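Side-chain contacts in probable branched-chain amino acid ABC transporter, amino acid binding protein (PDB 3LKB), which probably binds branched-chain amino acids, such as the valine held here, and delivers them to an ABC transporter: residues 100-105 with 295-300; 121-126 with 290-295; 342-347 with 352-357. The protein carries 2 engineered substitutions. One frame throughout, in Å; residues are numbered along the deposited sequence.

Contact 1: residues 100-105 with 295-300; sequences PTIPAS and AIAVEA. Engineered in segment 295-300: Ala295 (natural residue Ser). With VAL (valine), chain C.
Ile102 meets helix 285-308 through a single methyl group, CD1, which reaches the face of the helix at Ile296 and Ala297. The apolar part of the contact is small: CD1 of Ile102 lies 3.9 Å from CG2 of Ile296 and 4.3 Å from CB of Ala297. With CG1 beside its own backbone N (chi1 -55°) and the chain extended beyond it (chi2 167°), Ile102 holds CD1 out at full length and so touches the helix, although CA of Ile102 is 7.8 Å from CA of Ala297. The Ile296 branch that responds is CG2, and the two isoleucines cross at a slant. No hydrogen bond joins the segments; the contact is entirely one of van der Waals packing, and all three touching residues are buried.

The far end of segment 100-105, where the chain leaves the strand, packs on the bound valine through CB atoms. CB of Ser105 approaches CG2 of the valine at 3.3 Å, while CB of Ala104 is 3.5 Å from the ligand's O. Polar bonds hold this end in place: OG of Ser105 is tied to OG1 of Thr84 and to the backbone N of His107, and Ala104 O to the hydroxyl of Tyr232.

The contact thus joins strand and helix within one lobe of the periplasmic binding protein fold, the strand's end leading into the valine pocket. Strand 101-103 pairs in parallel with strand 79-81, and Ile102 also rests on Leu80. Tyr34 of helix 21-41 packs on Val298 and on the engineered Ala295, whereas helix 313-321 meets Pro100 and Ala300 through Ile320.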
ATOM      1  N   PRO A 100      -7.935  27.223  -0.047  1.00 12.21           N
ATOM      2  CA  PRO A 100      -6.984  26.827   1.020  1.00 10.86           C
ATOM      3  C   PRO A 100      -6.575  25.388   0.894  1.00  9.57           C
ATOM      4  O   PRO A 100      -7.423  24.535   0.702  1.00 10.04           O
ATOM      5  CB  PRO A 100      -7.794  26.997   2.303  1.00 10.51           C
ATOM      6  CG  PRO A 100      -8.821  28.014   1.966  1.00 12.46           C
ATOM      7  CD  PRO A 100      -9.194  27.744   0.513  1.00 11.41           C
ATOM      8  N   THR A 101      -5.291  25.119   1.044  1.00  9.15           N
ATOM      9  CA  THR A 101      -4.729  23.817   0.735  1.00  9.92           C
ATOM     10  C   THR A 101      -3.818  23.448   1.838  1.00  9.71           C
ATOM     11  O   THR A 101      -2.894  24.224   2.160  1.00 11.17           O
ATOM     12  CB  THR A 101      -3.926  23.897  -0.565  1.00 10.25           C
ATOM     13  OG1 THR A 101      -4.857  24.081  -1.621  1.00 13.67           O
ATOM     14  CG2 THR A 101      -3.126  22.637  -0.850  1.00  9.08           C
ATOM     15  N   ILE A 102      -4.072  22.295   2.442  1.00  8.53           N
ATOM     16  CA  ILE A 102      -3.249  21.841   3.545  1.00  8.82           C
ATOM     17  C   ILE A 102      -2.505  20.598   3.084  1.00  9.10           C
ATOM     18  O   ILE A 102      -3.121  19.537   2.956  1.00  9.82           O
ATOM     19  CB  ILE A 102      -4.124  21.494   4.758  1.00  9.10           C
ATOM     20  CG1 ILE A 102      -4.985  22.707   5.104  1.00 10.74           C
ATOM     21  CG2 ILE A 102      -3.258  20.975   5.914  1.00  6.03           C
ATOM     22  CD1 ILE A 102      -6.142  22.417   6.110  1.00 12.69           C
ATOM     23  N   PRO A 103      -1.192  20.722   2.797  1.00  9.31           N
ATOM     24  CA  PRO A 103      -0.383  19.614   2.287  1.00  9.01           C
ATOM     25  C   PRO A 103       0.259  18.707   3.362  1.00  8.44           C
ATOM     26  O   PRO A 103       0.614  19.166   4.439  1.00  7.89           O
ATOM     27  CB  PRO A 103       0.731  20.332   1.511  1.00  9.78           C
ATOM     28  CG  PRO A 103       0.511  21.786   1.664  1.00  8.88           C
ATOM     29  CD  PRO A 103      -0.417  21.973   2.799  1.00  9.20           C
ATOM     30  N   ALA A 104       0.383  17.423   3.040  1.00  7.88           N
ATOM     31  CA  ALA A 104       1.291  16.515   3.738  1.00  7.93           C
ATOM     32  C   ALA A 104       2.752  16.871   3.473  1.00  7.42           C
ATOM     33  O   ALA A 104       3.591  16.592   4.279  1.00  7.57           O
ATOM     34  CB  ALA A 104       1.039  15.080   3.300  1.00  6.67           C
ATOM     35  N   SER A 105       3.038  17.407   2.294  1.00  7.27           N
ATOM     36  CA  SER A 105       4.357  17.867   1.973  1.00  7.98           C
ATOM     37  C   SER A 105       4.694  19.007   2.933  1.00  8.28           C
ATOM     38  O   SER A 105       3.880  19.916   3.140  1.00  8.37           O
ATOM     39  CB  SER A 105       4.369  18.469   0.563  1.00  8.16           C
ATOM     40  OG  SER A 105       5.566  19.205   0.361  1.00  7.65           O
ATOM     41  N   ALA A 295      -8.151  17.209  10.834  1.00  8.06           N
ATOM     42  CA  ALA A 295      -8.638  17.977  11.993  1.00  8.65           C
ATOM     43  C   ALA A 295      -8.584  19.485  11.751  1.00  9.04           C
ATOM     44  O   ALA A 295      -9.531  20.187  12.083  1.00 10.18           O
ATOM     45  CB  ALA A 295      -7.857  17.614  13.262  1.00  8.10           C
ATOM     46  N   ILE A 296      -7.501  19.979  11.144  1.00  9.46           N
ATOM     47  CA  ILE A 296      -7.402  21.398  10.833  1.00  8.81           C
ATOM     48  C   ILE A 296      -8.556  21.811   9.899  1.00  9.96           C
ATOM     49  O   ILE A 296      -9.290  22.777  10.213  1.00  9.93           O
ATOM     50  CB  ILE A 296      -6.028  21.810  10.287  1.00  8.08           C
ATOM     51  CG1 ILE A 296      -4.957  21.521  11.336  1.00  6.73           C
ATOM     52  CG2 ILE A 296      -6.019  23.336   9.887  1.00  6.23           C
ATOM     53  CD1 ILE A 296      -3.509  21.887  10.956  1.00  2.00           C
ATOM     54  N   ALA A 297      -8.745  21.036   8.818  1.00  9.95           N
ATOM     55  CA  ALA A 297      -9.804  21.252   7.812  1.00  9.90           C
ATOM     56  C   ALA A 297     -11.153  21.218   8.468  1.00 10.27           C
ATOM     57  O   ALA A 297     -11.932  22.134   8.320  1.00 10.93           O
ATOM     58  CB  ALA A 297      -9.741  20.203   6.713  1.00  9.65           C
ATOM     59  N   VAL A 298     -11.431  20.160   9.210  1.00  9.97           N
ATOM     60  CA  VAL A 298     -12.694  20.089   9.865  1.00 10.28           C
ATOM     61  C   VAL A 298     -12.837  21.252  10.878  1.00 11.47           C
ATOM     62  O   VAL A 298     -13.906  21.866  10.999  1.00 12.01           O
ATOM     63  CB  VAL A 298     -12.939  18.715  10.510  1.00  9.72           C
ATOM     64  CG1 VAL A 298     -14.216  18.767  11.408  1.00  7.04           C
ATOM     65  CG2 VAL A 298     -13.034  17.660   9.418  1.00  8.43           C
ATOM     66  N   GLU A 299     -11.792  21.609  11.590  1.00 11.56           N
ATOM     67  CA  GLU A 299     -12.009  22.760  12.496  1.00 12.10           C
ATOM     68  C   GLU A 299     -12.249  24.090  11.756  1.00 11.85           C
ATOM     69  O   GLU A 299     -12.986  24.926  12.224  1.00 12.89           O
ATOM     70  CB  GLU A 299     -10.899  22.856  13.554  1.00 11.57           C
ATOM     71  CG  GLU A 299     -10.870  24.164  14.408  1.00 15.44           C
ATOM     72  CD  GLU A 299     -11.966  24.249  15.463  1.00 16.56           C
ATOM     73  OE1 GLU A 299     -12.762  23.301  15.543  1.00 19.88           O
ATOM     74  OE2 GLU A 299     -12.034  25.265  16.222  1.00 19.55           O
ATOM     75  N   ALA A 300     -11.636  24.305  10.603  1.00 12.92           N
ATOM     76  CA  ALA A 300     -11.876  25.563   9.890  1.00 13.22           C
ATOM     77  C   ALA A 300     -13.284  25.598   9.275  1.00 13.68           C
ATOM     78  O   ALA A 300     -13.908  26.670   9.266  1.00 12.68           O
ATOM     79  CB  ALA A 300     -10.845  25.794   8.835  1.00 13.08           C
TER
HETATM   80  N   VAL C 393       6.335  12.193   0.716  1.00 17.73           N
HETATM   81  CA  VAL C 393       6.032  13.665   0.901  1.00 16.42           C
HETATM   82  C   VAL C 393       4.580  13.996   0.929  1.00 18.37           C
HETATM   83  O   VAL C 393       4.094  14.031   2.037  1.00 21.88           O
HETATM   84  CB  VAL C 393       6.614  14.547  -0.181  1.00 15.87           C
HETATM   85  CG1 VAL C 393       6.001  14.313  -1.475  1.00 11.82           C
HETATM   86  CG2 VAL C 393       6.395  15.878   0.189  1.00 12.79           C

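Contact 2: residues 121-126 with 290-295; sequences LPTTSY and GMLAAA. Engineered in segment 290-295: Ala293 (natural residue Val), Ala295 (natural residue Ser). With VAL (valine), chain C.
Pro122 and Thr123 share one methyl of helix 285-308: CD2 of Leu292 lies 3.9 Å from CB of Pro122 and at the same distance, 3.9 Å, from CG2 of Thr123. Leu292 turns CG beside its carbonyl carbon (chi1 170°), which carries CD2 off the helix surface into the angle between the proline ring and the threonine methyl. This is the close part of the contact, and it falls where the chain turns a corner at Pro122.

Beside it the packing is looser. The engineered Ala293 has its CA 6.6 Å from CA of Pro122, yet its methyl stays beyond direct contact with segment 121-126 and meets Ile102 and Tyr27 instead. This looser side is no solvent face, since all the touching residues are buried. Farther along, Thr124 hydrogen-bonds through OG1 to Gln129 and Ser254, Ser125 caps helix 126-140 through the N of Glu128, and Tyr126 belongs to the valine pocket. The corner thus joins helix 285-308 to the chain leading into helix 126-140.

Across the two segments the chemistry is wholly apolar: no directional bond fixes the corner to the helix, and its backbone hydrogen bonds run instead to Gly352 and Ala353.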
ATOM      1  N   LEU A 121       0.925  25.027   5.765  1.00 10.35           N
ATOM      2  CA  LEU A 121       1.706  23.912   6.261  1.00 11.14           C
ATOM      3  C   LEU A 121       1.287  23.619   7.699  1.00 11.60           C
ATOM      4  O   LEU A 121       1.300  24.528   8.529  1.00 12.33           O
ATOM      5  CB  LEU A 121       3.180  24.300   6.210  1.00 10.76           C
ATOM      6  CG  LEU A 121       3.968  23.784   5.018  1.00 12.62           C
ATOM      7  CD1 LEU A 121       3.132  23.688   3.772  1.00 10.47           C
ATOM      8  CD2 LEU A 121       5.225  24.570   4.754  1.00 10.43           C
ATOM      9  N   PRO A 122       0.872  22.368   7.991  1.00 11.85           N
ATOM     10  CA  PRO A 122       0.457  22.053   9.350  1.00 11.29           C
ATOM     11  C   PRO A 122       1.639  22.073  10.296  1.00 10.90           C
ATOM     12  O   PRO A 122       1.460  22.440  11.439  1.00  9.16           O
ATOM     13  CB  PRO A 122      -0.102  20.624   9.238  1.00 11.42           C
ATOM     14  CG  PRO A 122      -0.470  20.456   7.874  1.00 11.78           C
ATOM     15  CD  PRO A 122       0.570  21.251   7.079  1.00 12.08           C
ATOM     16  N   THR A 123       2.841  21.718   9.814  1.00 11.27           N
ATOM     17  CA  THR A 123       4.027  21.691  10.700  1.00 11.95           C
ATOM     18  C   THR A 123       5.295  22.273  10.099  1.00 12.48           C
ATOM     19  O   THR A 123       5.311  22.736   8.972  1.00 13.76           O
ATOM     20  CB  THR A 123       4.372  20.262  11.221  1.00 11.93           C
ATOM     21  OG1 THR A 123       5.052  19.503  10.202  1.00 13.43           O
ATOM     22  CG2 THR A 123       3.147  19.509  11.727  1.00  9.77           C
ATOM     23  N   THR A 124       6.385  22.201  10.846  1.00 12.84           N
ATOM     24  CA  THR A 124       7.684  22.641  10.339  1.00 13.25           C
ATOM     25  C   THR A 124       8.049  22.057   8.974  1.00 13.22           C
ATOM     26  O   THR A 124       7.538  21.009   8.570  1.00 14.60           O
ATOM     27  CB  THR A 124       8.818  22.298  11.316  1.00 14.00           C
ATOM     28  OG1 THR A 124       8.869  20.864  11.524  1.00 14.33           O
ATOM     29  CG2 THR A 124       8.613  23.065  12.638  1.00 13.01           C
ATOM     30  N   SER A 125       8.944  22.741   8.265  1.00 12.69           N
ATOM     31  CA  SER A 125       9.265  22.378   6.895  1.00 11.64           C
ATOM     32  C   SER A 125      10.402  21.351   6.917  1.00 11.22           C
ATOM     33  O   SER A 125      11.067  21.197   7.958  1.00 10.38           O
ATOM     34  CB  SER A 125       9.670  23.629   6.123  1.00 11.84           C
ATOM     35  OG  SER A 125      10.901  24.163   6.599  1.00 11.92           O
ATOM     36  N   TYR A 126      10.619  20.680   5.783  1.00  9.77           N
ATOM     37  CA  TYR A 126      11.761  19.780   5.610  1.00 10.38           C
ATOM     38  C   TYR A 126      13.063  20.516   5.880  1.00  9.79           C
ATOM     39  O   TYR A 126      13.949  19.983   6.549  1.00  9.59           O
ATOM     40  CB  TYR A 126      11.834  19.183   4.175  1.00 10.23           C
ATOM     41  CG  TYR A 126      10.605  18.400   3.752  1.00 11.14           C
ATOM     42  CD1 TYR A 126      10.065  17.457   4.599  1.00 11.98           C
ATOM     43  CD2 TYR A 126       9.976  18.611   2.493  1.00 10.86           C
ATOM     44  CE1 TYR A 126       8.993  16.743   4.254  1.00 11.53           C
ATOM     45  CE2 TYR A 126       8.865  17.892   2.145  1.00  5.49           C
ATOM     46  CZ  TYR A 126       8.392  16.958   3.053  1.00  8.64           C
ATOM     47  OH  TYR A 126       7.312  16.186   2.849  1.00  7.68           O
ATOM     48  N   GLY A 290      -1.860  12.728   9.097  1.00  6.36           N
ATOM     49  CA  GLY A 290      -3.164  12.852   8.416  1.00  6.85           C
ATOM     50  C   GLY A 290      -4.306  13.327   9.301  1.00  6.22           C
ATOM     51  O   GLY A 290      -5.183  14.078   8.868  1.00  6.53           O
ATOM     52  N   MET A 291      -4.297  12.895  10.548  1.00  6.39           N
ATOM     53  CA  MET A 291      -5.382  13.251  11.447  1.00  7.29           C
ATOM     54  C   MET A 291      -5.272  14.754  11.761  1.00  7.62           C
ATOM     55  O   MET A 291      -6.282  15.473  11.844  1.00  7.23           O
ATOM     56  CB  MET A 291      -5.363  12.382  12.721  1.00  6.22           C
ATOM     57  CG  MET A 291      -6.639  12.514  13.527  1.00  7.94           C
ATOM     58  SD  MET A 291      -6.907  11.210  14.762  1.00  2.00           S
ATOM     59  CE  MET A 291      -7.172   9.953  13.518  1.00  2.00           C
ATOM     60  N   LEU A 292      -4.049  15.247  11.913  1.00  7.25           N
ATOM     61  CA  LEU A 292      -3.914  16.685  12.150  1.00  7.16           C
ATOM     62  C   LEU A 292      -4.437  17.469  10.916  1.00  6.71           C
ATOM     63  O   LEU A 292      -5.205  18.399  11.064  1.00  7.46           O
ATOM     64  CB  LEU A 292      -2.454  17.049  12.509  1.00  6.57           C
ATOM     65  CG  LEU A 292      -2.122  18.540  12.552  1.00  8.23           C
ATOM     66  CD1 LEU A 292      -2.906  19.189  13.709  1.00  4.02           C
ATOM     67  CD2 LEU A 292      -0.593  18.868  12.645  1.00  6.54           C
ATOM     68  N   ALA A 293      -4.059  17.071   9.707  1.00  6.27           N
ATOM     69  CA  ALA A 293      -4.484  17.775   8.518  1.00  6.22           C
ATOM     70  C   ALA A 293      -6.011  17.749   8.418  1.00  7.63           C
ATOM     71  O   ALA A 293      -6.617  18.799   8.177  1.00  8.29           O
ATOM     72  CB  ALA A 293      -3.890  17.148   7.301  1.00  5.46           C
ATOM     73  N   ALA A 294      -6.638  16.574   8.565  1.00  6.65           N
ATOM     74  CA  ALA A 294      -8.097  16.512   8.490  1.00  7.10           C
ATOM     75  C   ALA A 294      -8.735  17.315   9.640  1.00  8.03           C
ATOM     76  O   ALA A 294      -9.745  18.006   9.441  1.00  7.19           O
ATOM     77  CB  ALA A 294      -8.567  15.088   8.558  1.00  6.63           C
ATOM     78  N   ALA A 295      -8.151  17.209  10.834  1.00  8.06           N
ATOM     79  CA  ALA A 295      -8.638  17.977  11.993  1.00  8.65           C
ATOM     80  C   ALA A 295      -8.584  19.485  11.751  1.00  9.04           C
ATOM     81  O   ALA A 295      -9.531  20.187  12.083  1.00 10.18           O
ATOM     82  CB  ALA A 295      -7.857  17.614  13.262  1.00  8.10           C
TER
HETATM   83  N   VAL C 393       6.335  12.193   0.716  1.00 17.73           N
HETATM   84  CA  VAL C 393       6.032  13.665   0.901  1.00 16.42           C
HETATM   85  C   VAL C 393       4.580  13.996   0.929  1.00 18.37           C
HETATM   86  O   VAL C 393       4.094  14.031   2.037  1.00 21.88           O
HETATM   87  CB  VAL C 393       6.614  14.547  -0.181  1.00 15.87           C
HETATM   88  CG1 VAL C 393       6.001  14.313  -1.475  1.00 11.82           C
HETATM   89  CG2 VAL C 393       6.395  15.878   0.189  1.00 12.79           C

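Contact 3: residues 342-347 with 352-357; sequences EIDFTK and GAEGLR. With NA (sodium ion), chain E.
The ring of Phe345 meets the backbone of Gly352 obliquely, its CE1 lying 3.2 Å from Gly352 N and 3.5 Å from Gly352 CA. Ile296 of helix 285-308 also packs on this ring, and Phe120 stacks with it edge-to-face. The absence of a side chain at Gly352 matters here, because the ring and Ile343 CG2 crowd the place where a CB would stand.

The carboxylate of Asp344 is the other flat group, and its two oxygens have separate tasks. OD1 binds the sodium ion at 2.4 Å, while OD2 accepts a hydrogen bond from a water that also donates to Glu354 OE2, at 2.8 Å. CG of Asp344 sits between its backbone N and carbonyl carbon (chi1 60°), which folds the carboxylate back so that OD1 and the residue's own O, 2.2 Å from the metal, grip the same ion. Gly352 O follows at 2.5 Å, and a second water and Thr351 O complete the five ligands seen. Glu354 OE1 stays 3.6 Å from the sodium ion, and its charge may add to the negative field there. Apart from the metal, Ile343 CD1 packs against Ala353, and the Glu342 carboxylate is held by the backbone N atoms of Gly332, Phe333 and Ala334.

Three backbone carbonyls, the Asp344 carboxylate and a water form an oxygen-rich loop site suited to sodium, bringing Asp344 together with Thr351 and Gly352 across the short loop between them.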
ATOM      1  N   GLU A 342      -0.080  25.587  19.645  1.00 20.47           N
ATOM      2  CA  GLU A 342       0.049  24.458  18.742  1.00 17.73           C
ATOM      3  C   GLU A 342      -0.247  24.869  17.297  1.00 15.82           C
ATOM      4  O   GLU A 342       0.672  25.130  16.533  1.00 15.56           O
ATOM      5  CB  GLU A 342      -0.836  23.296  19.173  1.00 18.03           C
ATOM      6  CG  GLU A 342      -0.519  21.965  18.472  1.00 19.13           C
ATOM      7  CD  GLU A 342      -1.557  20.871  18.796  1.00 25.09           C
ATOM      8  OE1 GLU A 342      -2.278  21.014  19.831  1.00 24.46           O
ATOM      9  OE2 GLU A 342      -1.652  19.868  18.026  1.00 25.45           O
ATOM     10  N   ILE A 343      -1.506  24.928  16.911  1.00 13.12           N
ATOM     11  CA  ILE A 343      -1.791  25.285  15.526  1.00 11.69           C
ATOM     12  C   ILE A 343      -2.249  26.733  15.385  1.00 11.45           C
ATOM     13  O   ILE A 343      -3.350  27.059  15.758  1.00 11.62           O
ATOM     14  CB  ILE A 343      -2.852  24.351  14.881  1.00 10.48           C
ATOM     15  CG1 ILE A 343      -2.509  22.871  15.104  1.00  8.84           C
ATOM     16  CG2 ILE A 343      -2.985  24.668  13.407  1.00  9.84           C
ATOM     17  CD1 ILE A 343      -1.171  22.438  14.459  1.00 10.11           C
ATOM     18  N   ASP A 344      -1.407  27.581  14.830  1.00 11.26           N
ATOM     19  CA  ASP A 344      -1.758  28.967  14.629  1.00 12.69           C
ATOM     20  C   ASP A 344      -1.270  29.482  13.283  1.00 12.91           C
ATOM     21  O   ASP A 344      -0.105  29.224  12.885  1.00 12.74           O
ATOM     22  CB  ASP A 344      -1.325  29.886  15.815  1.00 12.77           C
ATOM     23  CG  ASP A 344       0.189  29.885  16.078  1.00 16.49           C
ATOM     24  OD1 ASP A 344       0.954  28.970  15.628  1.00 18.40           O
ATOM     25  OD2 ASP A 344       0.634  30.829  16.764  1.00 20.07           O
ATOM     26  N   PHE A 345      -2.195  30.144  12.572  1.00 12.53           N
ATOM     27  CA  PHE A 345      -1.939  30.736  11.281  1.00 11.86           C
ATOM     28  C   PHE A 345      -2.381  32.206  11.287  1.00 12.70           C
ATOM     29  O   PHE A 345      -3.235  32.602  12.072  1.00 10.98           O
ATOM     30  CB  PHE A 345      -2.785  30.031  10.213  1.00 12.71           C
ATOM     31  CG  PHE A 345      -2.486  28.560  10.037  1.00 10.48           C
ATOM     32  CD1 PHE A 345      -1.292  28.144   9.481  1.00  6.51           C
ATOM     33  CD2 PHE A 345      -3.421  27.602  10.395  1.00  9.04           C
ATOM     34  CE1 PHE A 345      -1.013  26.802   9.306  1.00  6.22           C
ATOM     35  CE2 PHE A 345      -3.141  26.225  10.215  1.00  7.09           C
ATOM     36  CZ  PHE A 345      -1.954  25.847   9.660  1.00  7.79           C
ATOM     37  N   THR A 346      -1.792  32.997  10.400  1.00 12.48           N
ATOM     38  CA  THR A 346      -2.284  34.303  10.112  1.00 14.36           C
ATOM     39  C   THR A 346      -2.083  34.464   8.620  1.00 15.60           C
ATOM     40  O   THR A 346      -1.460  33.610   7.983  1.00 14.28           O
ATOM     41  CB  THR A 346      -1.438  35.433  10.780  1.00 14.86           C
ATOM     42  OG1 THR A 346      -0.144  35.493  10.149  1.00 15.58           O
ATOM     43  CG2 THR A 346      -1.342  35.288  12.316  1.00 12.66           C
ATOM     44  N   LYS A 347      -2.538  35.591   8.078  1.00 17.21           N
ATOM     45  CA  LYS A 347      -2.282  35.898   6.669  1.00 19.72           C
ATOM     46  C   LYS A 347      -0.825  35.847   6.258  1.00 19.49           C
ATOM     47  O   LYS A 347      -0.508  35.620   5.097  1.00 19.88           O
ATOM     48  CB  LYS A 347      -2.830  37.252   6.308  1.00 20.24           C
ATOM     49  CG  LYS A 347      -4.278  37.151   5.960  1.00 24.52           C
ATOM     50  CD  LYS A 347      -5.149  37.796   7.017  1.00 31.35           C
ATOM     51  CE  LYS A 347      -6.466  38.335   6.420  1.00 35.21           C
ATOM     52  NZ  LYS A 347      -6.231  39.040   5.124  1.00 38.62           N
ATOM     53  N   GLY A 352       1.748  25.935  10.775  1.00  9.47           N
ATOM     54  CA  GLY A 352       0.914  25.739  11.968  1.00 10.27           C
ATOM     55  C   GLY A 352       1.699  25.527  13.268  1.00 10.63           C
ATOM     56  O   GLY A 352       1.861  26.447  14.053  1.00 11.05           O
ATOM     57  N   ALA A 353       2.206  24.326  13.460  1.00 10.28           N
ATOM     58  CA  ALA A 353       3.096  24.022  14.548  1.00 11.52           C
ATOM     59  C   ALA A 353       4.534  24.368  14.167  1.00 12.53           C
ATOM     60  O   ALA A 353       5.224  23.589  13.515  1.00 13.40           O
ATOM     61  CB  ALA A 353       2.995  22.538  14.858  1.00 11.45           C
ATOM     62  N   GLU A 354       4.998  25.526  14.601  1.00 13.33           N
ATOM     63  CA  GLU A 354       6.324  25.990  14.244  1.00 13.39           C
ATOM     64  C   GLU A 354       7.470  25.316  15.052  1.00 12.63           C
ATOM     65  O   GLU A 354       8.648  25.451  14.700  1.00 13.09           O
ATOM     66  CB  GLU A 354       6.373  27.539  14.303  1.00 13.45           C
ATOM     67  CG  GLU A 354       6.435  28.188  15.698  1.00 15.92           C
ATOM     68  CD  GLU A 354       5.178  28.000  16.597  1.00 20.79           C
ATOM     69  OE1 GLU A 354       4.079  27.593  16.099  1.00 17.00           O
ATOM     70  OE2 GLU A 354       5.318  28.296  17.818  1.00 22.71           O
ATOM     71  N   GLY A 355       7.138  24.620  16.131  1.00 11.89           N
ATOM     72  CA  GLY A 355       8.148  23.878  16.885  1.00 10.44           C
ATOM     73  C   GLY A 355       8.337  22.438  16.423  1.00 11.09           C
ATOM     74  O   GLY A 355       7.438  21.807  15.808  1.00 10.31           O
ATOM     75  N   LEU A 356       9.531  21.918  16.704  1.00 10.74           N
ATOM     76  CA  LEU A 356       9.879  20.540  16.410  1.00 10.45           C
ATOM     77  C   LEU A 356      10.805  20.093  17.529  1.00  9.79           C
ATOM     78  O   LEU A 356      11.230  20.931  18.339  1.00  9.52           O
ATOM     79  CB  LEU A 356      10.524  20.387  15.014  1.00 10.91           C
ATOM     80  CG  LEU A 356      11.698  21.299  14.634  1.00 13.20           C
ATOM     81  CD1 LEU A 356      12.886  21.038  15.473  1.00 13.95           C
ATOM     82  CD2 LEU A 356      12.063  21.086  13.195  1.00 14.83           C
ATOM     83  N   ARG A 357      11.066  18.791  17.603  1.00  7.74           N
ATOM     84  CA  ARG A 357      12.088  18.270  18.490  1.00  6.71           C
ATOM     85  C   ARG A 357      12.954  17.286  17.713  1.00  6.99           C
ATOM     86  O   ARG A 357      12.604  16.869  16.597  1.00  6.34           O
ATOM     87  CB  ARG A 357      11.456  17.501  19.686  1.00  8.34           C
ATOM     88  CG  ARG A 357      10.347  18.208  20.477  1.00  4.31           C
ATOM     89  CD  ARG A 357       9.793  17.286  21.524  1.00  5.20           C
ATOM     90  NE  ARG A 357       8.835  16.328  20.972  1.00  6.24           N
ATOM     91  CZ  ARG A 357       8.166  15.418  21.688  1.00  5.48           C
ATOM     92  NH1 ARG A 357       8.360  15.347  23.013  1.00  5.49           N
ATOM     93  NH2 ARG A 357       7.315  14.572  21.077  1.00  2.00           N
TER
HETATM   94 NA    NA E 394       2.010  28.835  13.444  1.00  8.79          NA
HETATM   95  O   HOH W   1       3.132  29.871  18.450  1.00 15.12           O
HETATM   96  O   HOH W   2       3.570  30.428  14.013  1.00 15.38           O

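From the N terminus, strand 101-103 comes first and strand 121-123 follows; both later receive helix 285-308. Contact 1 therefore closes a long loop from 100-105 to 295-300, and contact 2, from 121-126 to 290-295, closes a shorter one lying wholly within it. They share Ala295 and touch directly, as Ile102 packs on Pro122, and each carries residues to the bound valine. Contact 3 comes afterwards in series, closing a short loop, with four residues between its segments 342-347 and 352-357. It joins the others in space: Leu121 and Pro122 pair with Gly352 and Ala353 through probable backbone hydrogen bonds, while Ile343 rests on Ile296.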